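Local coordinates for protein peroxiredoxin (Akkermansia muciniphila, PDB 6KHX) that probably reduces hydrogen peroxide and other peroxides through paired cysteines, as a typical 2-Cys peroxiredoxin, at residues B[179-184]-B[191-196]. Numbering follows the deposited sequence.
Sequences YGEVCP and EAAMTP
V182 and M194 meet as a single antiparallel hydrogen-bonded pair, their CA atoms 5.4 Å apart. The amide V182 N donates to M194 O at 2.9 Å, but the N-H...O angle of 129° makes the bond weak. The two segments bury 400 Å² in all, with M194, V182 and A193 giving the largest shares. V182 is the forked bump: its CG2 lies 4.1 Å from M194 CB, while its CG1 reaches across to the ring of P196, 4.1 Å from P196 CB. The CD edge of that ring rests 3.5 Å from G180 O, where the chain leaves helix 163-179 with positive phi. M194 starts extended, CG anti to its backbone N (chi1 177°), then bends at chi3 (-38°), which brings CE to 3.9 Å from P184 CB. The P184 ring thus fits between the M194 methyl and the backbone of A192 and A193. Nearby, the A193 methyl occupies the hollow between E181 CB, 3.6 Å away, and the E181 carboxylate, whose OE1 is hydrogen-bonded to H175. The contact shapes the segment carrying C183, probably the resolving cysteine, whose CB points away from 191-196. V182 leans on F176 and C183 on A172 of helix 163-179; P184 and M194 pack on Y204 of helix 198-209. A second subunit covers part of the contact, V48 and T51 of its helix 48-58 meeting V182, P184 and M194, and F47 just before that helix meeting P196.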
loop_
_atom_site.group_PDB
_atom_site.type_symbol
_atom_site.label_atom_id
_atom_site.label_comp_id
_atom_site.label_asym_id
_atom_site.label_seq_id
_atom_site.Cartn_x
_atom_site.Cartn_y
_atom_site.Cartn_z
ATOM N N TYR B 179 -2.076 -53.780 7.750
ATOM C CA TYR B 179 -0.981 -54.598 7.247
ATOM C C TYR B 179 0.116 -53.804 6.563
ATOM O O TYR B 179 1.149 -54.388 6.222
ATOM C CB TYR B 179 -1.509 -55.661 6.273
ATOM C CG TYR B 179 -2.641 -56.477 6.845
ATOM C CD1 TYR B 179 -2.396 -57.476 7.781
ATOM C CD2 TYR B 179 -3.954 -56.247 6.460
ATOM C CE1 TYR B 179 -3.430 -58.226 8.316
ATOM C CE2 TYR B 179 -4.998 -56.993 6.993
ATOM C CZ TYR B 179 -4.727 -57.980 7.917
ATOM O OH TYR B 179 -5.755 -58.725 8.447
ATOM N N GLY B 180 -0.056 -52.496 6.376
ATOM C CA GLY B 180 0.941 -51.730 5.656
ATOM C C GLY B 180 1.053 -52.049 4.184
ATOM O O GLY B 180 1.998 -51.590 3.532
ATOM N N GLU B 181 0.129 -52.840 3.648
ATOM C CA GLU B 181 0.092 -53.159 2.229
ATOM C C GLU B 181 -0.736 -52.115 1.489
ATOM O O GLU B 181 -1.822 -51.740 1.942
ATOM C CB GLU B 181 -0.510 -54.549 2.017
ATOM C CG GLU B 181 0.295 -55.694 2.617
ATOM C CD GLU B 181 -0.416 -57.035 2.506
ATOM O OE1 GLU B 181 -1.654 -57.048 2.346
ATOM O OE2 GLU B 181 0.262 -58.081 2.576
ATOM N N VAL B 182 -0.226 -51.643 0.359
ATOM C CA VAL B 182 -0.994 -50.705 -0.449
ATOM C C VAL B 182 -1.989 -51.493 -1.293
ATOM O O VAL B 182 -1.734 -52.635 -1.693
ATOM C CB VAL B 182 -0.064 -49.823 -1.309
ATOM C CG1 VAL B 182 0.819 -48.980 -0.411
ATOM C CG2 VAL B 182 0.789 -50.666 -2.238
ATOM N N CYS B 183 -3.144 -50.885 -1.560
ATOM C CA CYS B 183 -4.230 -51.585 -2.236
ATOM C C CYS B 183 -4.240 -51.231 -3.711
ATOM O O CYS B 183 -4.384 -50.046 -4.055
ATOM C CB CYS B 183 -5.565 -51.237 -1.593
ATOM S SG CYS B 183 -5.660 -51.782 0.130
ATOM N N PRO B 184 -4.097 -52.201 -4.608
ATOM C CA PRO B 184 -4.026 -51.907 -6.041
ATOM C C PRO B 184 -5.408 -51.584 -6.600
ATOM O O PRO B 184 -6.422 -51.609 -5.895
ATOM C CB PRO B 184 -3.479 -53.204 -6.634
ATOM C CG PRO B 184 -3.967 -54.250 -5.706
ATOM C CD PRO B 184 -3.968 -53.642 -4.335
ATOM N N GLU B 191 -8.997 -59.926 -1.253
ATOM C CA GLU B 191 -8.095 -60.109 -2.378
ATOM C C GLU B 191 -6.673 -59.719 -1.989
ATOM O O GLU B 191 -6.418 -59.166 -0.915
ATOM C CB GLU B 191 -8.570 -59.306 -3.591
ATOM C CG GLU B 191 -9.944 -59.722 -4.101
ATOM C CD GLU B 191 -10.454 -58.830 -5.217
ATOM O OE1 GLU B 191 -9.671 -57.996 -5.728
ATOM O OE2 GLU B 191 -11.641 -58.972 -5.587
ATOM N N ALA B 192 -5.739 -60.026 -2.885
ATOM C CA ALA B 192 -4.329 -59.799 -2.605
ATOM C C ALA B 192 -3.991 -58.317 -2.689
ATOM O O ALA B 192 -4.280 -57.659 -3.694
ATOM C CB ALA B 192 -3.462 -60.588 -3.583
ATOM N N ALA B 193 -3.377 -57.790 -1.625
ATOM C CA ALA B 193 -2.845 -56.433 -1.650
ATOM C C ALA B 193 -1.403 -56.475 -2.144
ATOM O O ALA B 193 -1.036 -57.385 -2.892
ATOM C CB ALA B 193 -2.945 -55.773 -0.278
ATOM N N MET B 194 -0.571 -55.522 -1.730
ATOM C CA MET B 194 0.763 -55.418 -2.301
ATOM C C MET B 194 1.726 -54.795 -1.301
ATOM O O MET B 194 1.358 -53.879 -0.559
ATOM C CB MET B 194 0.735 -54.587 -3.588
ATOM C CG MET B 194 2.093 -54.350 -4.224
ATOM S SD MET B 194 1.944 -53.201 -5.599
ATOM C CE MET B 194 0.376 -53.743 -6.266
ATOM N N THR B 195 2.956 -55.301 -1.287
ATOM C CA THR B 195 4.025 -54.712 -0.491
ATOM C C THR B 195 4.618 -53.502 -1.208
ATOM O O THR B 195 5.075 -53.629 -2.348
ATOM C CB THR B 195 5.120 -55.744 -0.236
ATOM O OG1 THR B 195 4.581 -56.831 0.524
ATOM C CG2 THR B 195 6.282 -55.124 0.514
ATOM N N PRO B 196 4.669 -52.331 -0.567
ATOM C CA PRO B 196 5.226 -51.151 -1.245
ATOM C C PRO B 196 6.738 -51.207 -1.389
ATOM O O PRO B 196 7.469 -50.517 -0.670
ATOM C CB PRO B 196 4.785 -49.990 -0.344
ATOM C CG PRO B 196 4.607 -50.597 0.999
ATOM C CD PRO B 196 4.103 -51.996 0.753
#